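Local coordinates for protein chemotactic transducer PctC (Pseudomonas aeruginosa, PDB 5LTV) that acts as a chemotaxis transducer, binding gamma-amino-butanoic acid through its ligand-binding domain and probably relaying its presence to the cell's motility machinery, at residues 46-57 with 242-253. Sequence-based numbering, arbitrary orientation.
Sequences ASNIQSWLEGRM and PVKGLPGVTWYV. With SO4 (sulfate ion), chain J.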
ATOM      1  N   ALA A  46       4.219  -8.958 -11.962  1.00 36.39           N
ATOM      2  CA  ALA A  46       3.057  -8.142 -11.656  1.00 37.70           C
ATOM      3  C   ALA A  46       1.939  -8.980 -11.056  1.00 37.37           C
ATOM      4  O   ALA A  46       1.293  -8.564 -10.089  1.00 38.51           O
ATOM      5  CB  ALA A  46       2.565  -7.434 -12.914  1.00 37.45           C
ATOM      6  N   SER A  47       1.687 -10.152 -11.614  1.00 36.59           N
ATOM      7  CA  SER A  47       0.588 -10.922 -11.064  1.00 38.21           C
ATOM      8  C   SER A  47       0.940 -11.452  -9.674  1.00 37.08           C
ATOM      9  O   SER A  47       0.034 -11.696  -8.870  1.00 37.56           O
ATOM     10  CB  SER A  47       0.185 -12.040 -12.036  1.00 35.90           C
ATOM     11  OG  SER A  47       1.280 -12.910 -12.281  1.00 40.54           O
ATOM     12  N   ASN A  48       2.232 -11.567  -9.351  1.00 35.38           N
ATOM     13  CA  ASN A  48       2.619 -11.957  -7.999  1.00 34.97           C
ATOM     14  C   ASN A  48       2.352 -10.829  -6.999  1.00 33.45           C
ATOM     15  O   ASN A  48       1.660 -11.022  -5.993  1.00 36.08           O
ATOM     16  CB  ASN A  48       4.090 -12.356  -7.954  1.00 35.20           C
ATOM     17  CG  ASN A  48       4.451 -13.063  -6.651  1.00 38.07           C
ATOM     18  OD1 ASN A  48       3.714 -13.923  -6.180  1.00 42.63           O
ATOM     19  ND2 ASN A  48       5.545 -12.682  -6.057  1.00 34.84           N
ATOM     20  N   ILE A  49       2.886  -9.642  -7.256  1.00 30.46           N
ATOM     21  CA  ILE A  49       2.601  -8.535  -6.355  1.00 29.55           C
ATOM     22  C   ILE A  49       1.104  -8.234  -6.334  1.00 29.71           C
ATOM     23  O   ILE A  49       0.563  -7.854  -5.290  1.00 32.71           O
ATOM     24  CB  ILE A  49       3.491  -7.320  -6.728  1.00 31.87           C
ATOM     25  CG1 ILE A  49       3.630  -6.388  -5.547  1.00 33.74           C
ATOM     26  CG2 ILE A  49       2.959  -6.556  -7.867  1.00 36.04           C
ATOM     27  CD1 ILE A  49       4.482  -6.990  -4.462  1.00 37.64           C
ATOM     28  N   GLN A  50       0.384  -8.472  -7.447  1.00 30.32           N
ATOM     29  CA  GLN A  50      -1.081  -8.291  -7.443  1.00 29.78           C
ATOM     30  C   GLN A  50      -1.757  -9.224  -6.448  1.00 31.96           C
ATOM     31  O   GLN A  50      -2.576  -8.789  -5.615  1.00 36.05           O
ATOM     32  CB  GLN A  50      -1.662  -8.536  -8.827  1.00 31.67           C
ATOM     33  CG  GLN A  50      -3.190  -8.763  -8.818  1.00 34.23           C
ATOM     34  CD  GLN A  50      -3.744  -9.105 -10.213  1.00 39.64           C
ATOM     35  OE1 GLN A  50      -2.984  -9.288 -11.170  1.00 37.98           O
ATOM     36  NE2 GLN A  50      -5.066  -9.163 -10.334  1.00 38.38           N
ATOM     37  N   SER A  51      -1.444 -10.522  -6.531  1.00 32.34           N
ATOM     38  CA  SER A  51      -2.029 -11.480  -5.592  1.00 32.53           C
ATOM     39  C   SER A  51      -1.683 -11.128  -4.154  1.00 30.64           C
ATOM     40  O   SER A  51      -2.539 -11.196  -3.260  1.00 30.57           O
ATOM     41  CB  SER A  51      -1.552 -12.904  -5.899  1.00 32.20           C
ATOM     42  OG  SER A  51      -2.232 -13.435  -6.987  1.00 31.92           O
ATOM     43  N   TRP A  52      -0.426 -10.762  -3.906  1.00 29.23           N
ATOM     44  CA  TRP A  52      -0.021 -10.445  -2.545  1.00 26.92           C
ATOM     45  C   TRP A  52      -0.797  -9.253  -2.003  1.00 27.69           C
ATOM     46  O   TRP A  52      -1.370  -9.331  -0.914  1.00 26.30           O
ATOM     47  CB  TRP A  52       1.475 -10.180  -2.499  1.00 27.92           C
ATOM     48  CG  TRP A  52       2.077 -10.223  -1.107  1.00 24.74           C
ATOM     49  CD1 TRP A  52       2.720 -11.270  -0.541  1.00 23.25           C
ATOM     50  CD2 TRP A  52       2.136  -9.150  -0.158  1.00 25.55           C
ATOM     51  NE1 TRP A  52       3.165 -10.936   0.719  1.00 29.10           N
ATOM     52  CE2 TRP A  52       2.822  -9.637   0.980  1.00 25.99           C
ATOM     53  CE3 TRP A  52       1.667  -7.828  -0.151  1.00 25.71           C
ATOM     54  CZ2 TRP A  52       3.046  -8.849   2.122  1.00 21.80           C
ATOM     55  CZ3 TRP A  52       1.880  -7.056   0.984  1.00 27.95           C
ATOM     56  CH2 TRP A  52       2.587  -7.563   2.107  1.00 24.58           C
ATOM     57  N   LEU A  53      -0.809  -8.132  -2.741  1.00 32.30           N
ATOM     58  CA  LEU A  53      -1.584  -6.941  -2.337  1.00 29.20           C
ATOM     59  C   LEU A  53      -3.084  -7.246  -2.215  1.00 29.36           C
ATOM     60  O   LEU A  53      -3.748  -6.771  -1.280  1.00 29.99           O
ATOM     61  CB  LEU A  53      -1.351  -5.811  -3.356  1.00 26.99           C
ATOM     62  CG  LEU A  53       0.082  -5.205  -3.413  1.00 27.26           C
ATOM     63  CD1 LEU A  53       0.333  -4.294  -4.618  1.00 26.01           C
ATOM     64  CD2 LEU A  53       0.295  -4.445  -2.110  1.00 27.70           C
ATOM     65  N   GLU A  54      -3.633  -8.048  -3.141  1.00 24.08           N
ATOM     66  CA  GLU A  54      -5.068  -8.342  -3.086  1.00 25.80           C
ATOM     67  C   GLU A  54      -5.437  -9.083  -1.804  1.00 27.02           C
ATOM     68  O   GLU A  54      -6.485  -8.805  -1.204  1.00 23.42           O
ATOM     69  CB  GLU A  54      -5.509  -9.134  -4.323  1.00 29.10           C
ATOM     70  CG  GLU A  54      -5.697  -8.206  -5.565  1.00 33.61           C
ATOM     71  CD  GLU A  54      -6.127  -8.909  -6.872  1.00 37.64           C
ATOM     72  OE1 GLU A  54      -5.903 -10.123  -7.046  1.00 38.87           O
ATOM     73  OE2 GLU A  54      -6.667  -8.209  -7.748  1.00 43.86           O
ATOM     74  N   GLY A  55      -4.576 -10.015  -1.358  1.00 23.03           N
ATOM     75  CA  GLY A  55      -4.816 -10.699  -0.096  1.00 22.46           C
ATOM     76  C   GLY A  55      -4.845  -9.724   1.068  1.00 28.73           C
ATOM     77  O   GLY A  55      -5.733  -9.787   1.930  1.00 29.66           O
ATOM     78  N   ARG A  56      -3.897  -8.779   1.085  1.00 26.41           N
ATOM     79  CA  ARG A  56      -3.932  -7.754   2.123  1.00 27.34           C
ATOM     80  C   ARG A  56      -5.195  -6.893   2.015  1.00 27.98           C
ATOM     81  O   ARG A  56      -5.842  -6.589   3.024  1.00 30.51           O
ATOM     82  CB  ARG A  56      -2.647  -6.914   2.046  1.00 26.70           C
ATOM     83  CG  ARG A  56      -1.623  -7.348   3.088  1.00 24.74           C
ATOM     84  CD  ARG A  56      -1.238  -8.849   2.903  1.00 26.86           C
ATOM     85  NE  ARG A  56      -0.155  -9.229   3.797  1.00 28.18           N
ATOM     86  CZ  ARG A  56       0.589 -10.316   3.665  1.00 27.89           C
ATOM     87  NH1 ARG A  56       0.411 -11.154   2.647  1.00 25.40           N
ATOM     88  NH2 ARG A  56       1.557 -10.530   4.546  1.00 26.22           N
ATOM     89  N   MET A  57      -5.585  -6.523   0.798  1.00 22.23           N
ATOM     90  CA  MET A  57      -6.834  -5.785   0.614  1.00 30.74           C
ATOM     91  C   MET A  57      -8.016  -6.529   1.232  1.00 26.45           C
ATOM     92  O   MET A  57      -8.835  -5.936   1.945  1.00 27.82           O
ATOM     93  CB  MET A  57      -7.077  -5.534  -0.883  1.00 28.34           C
ATOM     94  CG  MET A  57      -6.071  -4.540  -1.466  1.00 36.75           C
ATOM     95  SD  MET A  57      -6.192  -4.149  -3.235  1.00 48.30           S
ATOM     96  CE  MET A  57      -7.287  -5.413  -3.834  1.00 48.62           C
ATOM     97  N   PRO A 242       1.945  -3.332 -16.320  1.00 48.46           N
ATOM     98  CA  PRO A 242       0.962  -2.849 -15.346  1.00 46.96           C
ATOM     99  C   PRO A 242       0.599  -3.906 -14.317  1.00 42.74           C
ATOM    100  O   PRO A 242       0.596  -5.107 -14.591  1.00 42.11           O
ATOM    101  CB  PRO A 242      -0.250  -2.471 -16.212  1.00 48.62           C
ATOM    102  CG  PRO A 242      -0.063  -3.198 -17.499  1.00 49.41           C
ATOM    103  CD  PRO A 242       1.417  -3.336 -17.699  1.00 48.51           C
ATOM    104  N   VAL A 243       0.326  -3.441 -13.105  1.00 44.03           N
ATOM    105  CA  VAL A 243      -0.245  -4.286 -12.066  1.00 41.45           C
ATOM    106  C   VAL A 243      -1.756  -4.187 -12.156  1.00 45.79           C
ATOM    107  O   VAL A 243      -2.327  -3.093 -12.066  1.00 49.66           O
ATOM    108  CB  VAL A 243       0.239  -3.885 -10.670  1.00 35.39           C
ATOM    109  CG1 VAL A 243      -0.269  -4.913  -9.684  1.00 34.93           C
ATOM    110  CG2 VAL A 243       1.758  -3.804 -10.639  1.00 34.98           C
ATOM    111  N   LYS A 244      -2.404  -5.328 -12.358  0.52 45.20           N
ATOM    112  CA  LYS A 244      -3.849  -5.376 -12.445  0.52 44.76           C
ATOM    113  C   LYS A 244      -4.446  -5.459 -11.046  0.52 43.91           C
ATOM    114  O   LYS A 244      -3.783  -5.866 -10.085  0.52 43.38           O
ATOM    115  CB  LYS A 244      -4.294  -6.581 -13.274  0.52 45.84           C
ATOM    116  CG  LYS A 244      -3.635  -6.717 -14.659  0.52 47.14           C
ATOM    117  CD  LYS A 244      -4.112  -7.990 -15.379  0.52 47.46           C
ATOM    118  CE  LYS A 244      -5.568  -7.859 -15.823  0.52 49.31           C
ATOM    119  NZ  LYS A 244      -6.322  -9.156 -15.765  0.52 48.93           N
ATOM    120  N   GLY A 245      -5.712  -5.053 -10.937  1.00 43.59           N
ATOM    121  CA  GLY A 245      -6.495  -5.243  -9.734  1.00 43.35           C
ATOM    122  C   GLY A 245      -6.331  -4.204  -8.645  1.00 46.46           C
ATOM    123  O   GLY A 245      -6.941  -4.358  -7.580  1.00 51.31           O
ATOM    124  N   LEU A 246      -5.543  -3.154  -8.864  1.00 43.28           N
ATOM    125  CA  LEU A 246      -5.336  -2.226  -7.758  1.00 40.35           C
ATOM    126  C   LEU A 246      -6.309  -1.068  -7.833  1.00 45.83           C
ATOM    127  O   LEU A 246      -6.439  -0.451  -8.893  1.00 47.34           O
ATOM    128  CB  LEU A 246      -3.917  -1.690  -7.750  1.00 37.29           C
ATOM    129  CG  LEU A 246      -2.818  -2.768  -7.813  1.00 36.00           C
ATOM    130  CD1 LEU A 246      -1.441  -2.153  -7.684  1.00 30.41           C
ATOM    131  CD2 LEU A 246      -3.091  -3.858  -6.794  1.00 36.58           C
ATOM    132  N   PRO A 247      -6.986  -0.723  -6.731  1.00 45.14           N
ATOM    133  CA  PRO A 247      -8.071   0.263  -6.818  1.00 44.79           C
ATOM    134  C   PRO A 247      -7.523   1.678  -6.897  1.00 48.27           C
ATOM    135  O   PRO A 247      -6.694   2.079  -6.080  1.00 49.75           O
ATOM    136  CB  PRO A 247      -8.849   0.052  -5.520  1.00 40.14           C
ATOM    137  CG  PRO A 247      -7.785  -0.405  -4.536  1.00 35.87           C
ATOM    138  CD  PRO A 247      -6.786  -1.212  -5.348  1.00 36.02           C
ATOM    139  N   GLY A 248      -8.008   2.435  -7.878  1.00 48.06           N
ATOM    140  CA  GLY A 248      -7.734   3.853  -7.946  1.00 49.64           C
ATOM    141  C   GLY A 248      -6.357   4.249  -8.427  1.00 49.76           C
ATOM    142  O   GLY A 248      -6.037   5.437  -8.412  1.00 54.17           O
ATOM    143  N   VAL A 249      -5.518   3.305  -8.845  1.00 45.53           N
ATOM    144  CA  VAL A 249      -4.143   3.613  -9.231  1.00 44.05           C
ATOM    145  C   VAL A 249      -3.793   2.823 -10.481  1.00 47.50           C
ATOM    146  O   VAL A 249      -4.410   1.802 -10.798  1.00 50.10           O
ATOM    147  CB  VAL A 249      -3.116   3.287  -8.113  1.00 40.47           C
ATOM    148  CG1 VAL A 249      -3.354   4.129  -6.863  1.00 35.63           C
ATOM    149  CG2 VAL A 249      -3.145   1.789  -7.764  1.00 39.71           C
ATOM    150  N   THR A 250      -2.780   3.313 -11.188  1.00 45.09           N
ATOM    151  CA  THR A 250      -2.151   2.572 -12.277  1.00 46.19           C
ATOM    152  C   THR A 250      -0.667   2.511 -11.926  1.00 45.67           C
ATOM    153  O   THR A 250       0.041   3.515 -12.005  1.00 46.90           O
ATOM    154  CB  THR A 250      -2.373   3.235 -13.635  1.00 43.65           C
ATOM    155  OG1 THR A 250      -3.758   3.475 -13.796  1.00 48.95           O
ATOM    156  CG2 THR A 250      -1.906   2.332 -14.766  1.00 40.77           C
ATOM    157  N   TRP A 251      -0.206   1.350 -11.511  1.00 41.74           N
ATOM    158  CA  TRP A 251       1.162   1.191 -11.097  1.00 38.87           C
ATOM    159  C   TRP A 251       1.806   0.112 -11.943  1.00 40.20           C
ATOM    160  O   TRP A 251       1.142  -0.823 -12.394  1.00 41.40           O
ATOM    161  CB  TRP A 251       1.272   0.823  -9.625  1.00 36.41           C
ATOM    162  CG  TRP A 251       0.836   1.863  -8.695  1.00 35.94           C
ATOM    163  CD1 TRP A 251       0.576   3.145  -8.955  1.00 38.52           C
ATOM    164  CD2 TRP A 251       0.673   1.714  -7.262  1.00 34.91           C
ATOM    165  NE1 TRP A 251       0.215   3.836  -7.800  1.00 35.20           N
ATOM    166  CE2 TRP A 251       0.287   2.960  -6.738  1.00 34.77           C
ATOM    167  CE3 TRP A 251       0.820   0.648  -6.382  1.00 33.28           C
ATOM    168  CZ2 TRP A 251       0.036   3.181  -5.368  1.00 35.96           C
ATOM    169  CZ3 TRP A 251       0.565   0.867  -5.006  1.00 33.47           C
ATOM    170  CH2 TRP A 251       0.191   2.121  -4.525  1.00 36.13           C
ATOM    171  N   TYR A 252       3.099   0.277 -12.183  1.00 33.36           N
ATOM    172  CA  TYR A 252       3.810  -0.602 -13.091  1.00 36.33           C
ATOM    173  C   TYR A 252       4.960  -1.267 -12.367  1.00 40.24           C
ATOM    174  O   TYR A 252       5.603  -0.649 -11.498  1.00 37.97           O
ATOM    175  CB  TYR A 252       4.374   0.164 -14.293  1.00 40.12           C
ATOM    176  CG  TYR A 252       3.342   0.759 -15.211  1.00 42.43           C
ATOM    177  CD1 TYR A 252       2.767   1.973 -14.917  1.00 42.43           C
ATOM    178  CD2 TYR A 252       2.979   0.119 -16.399  1.00 47.56           C
ATOM    179  CE1 TYR A 252       1.820   2.544 -15.758  1.00 47.35           C
ATOM    180  CE2 TYR A 252       2.048   0.682 -17.263  1.00 50.22           C
ATOM    181  CZ  TYR A 252       1.464   1.908 -16.926  1.00 51.64           C
ATOM    182  OH  TYR A 252       0.532   2.529 -17.731  1.00 53.72           O
ATOM    183  N   VAL A 253       5.180  -2.533 -12.719  1.00 38.44           N
ATOM    184  CA  VAL A 253       6.434  -3.221 -12.455  1.00 37.87           C
ATOM    185  C   VAL A 253       7.438  -2.794 -13.513  1.00 43.00           C
ATOM    186  O   VAL A 253       7.187  -2.930 -14.721  1.00 45.10           O
ATOM    187  CB  VAL A 253       6.243  -4.743 -12.464  1.00 41.36           C
ATOM    188  CG1 VAL A 253       7.599  -5.441 -12.421  1.00 42.88           C
ATOM    189  CG2 VAL A 253       5.392  -5.164 -11.297  1.00 43.26           C
TER
HETATM  190  S   SO4 J 303       3.600 -13.286   3.719  1.00 67.22           S
HETATM  191  O1  SO4 J 303       4.578 -12.514   2.919  1.00 67.07           O
HETATM  192  O2  SO4 J 303       4.002 -14.691   3.835  1.00 66.70           O
HETATM  193  O3  SO4 J 303       2.289 -13.269   3.053  1.00 67.08           O
HETATM  194  O4  SO4 J 303       3.476 -12.747   5.072  1.00 65.26           O
HETATM  195  O   HOH W   1      -1.036  -7.786 -12.570  1.00 38.72           O
HETATM  196  O   HOH W   2      -6.862 -10.413 -12.614  1.00 58.14           O
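Gln50 lies extended across the backbone of Lys244, its CG 3.2 Å from Lys244 O, a carbon–oxygen contact. A water links Gln50 to the loop, and a bond within the helix steadies its amide. The water, 2.8 Å from Gln50 OE1, to which it donates, accepts from Lys244 N, while Gln50 NE2 donates almost straight (166°) to Glu54 OE2 one helical turn on, 3.2 Å away. Glu54 OE2 lies in the plane of the Gln50 amide, whereas the donor comes from above the carboxylate plane (44° out of it). With both ends engaged, the amide's flip is fixed. Glu54 OE2 also rests against Gly245 CA.

Beside these polar groups the packing is apolar. Val253 CG2 packs 4.0 Å from Ala46 CB, Ile49 CG2 touches both methyls of Val243, and Leu53 CD1 lies 4.1 Å from Leu246 CD2. Met57 extends to SD (chi2 179°), which reaches Pro247 CD at 3.7 Å; the turn at chi3 puts CE near Gly245 O.

Outward, Leu191 of strand 188-193 backs Val243 and Val253, and Met151 of strand 147-157 backs Leu53 and Met57. The long N-terminal helix of this Cache domain is thus joined to the loop between strands 237-242 and 251-256 by apolar packing, with a water carrying the polar link between Gln50 and Lys244 at its solvent-facing margin.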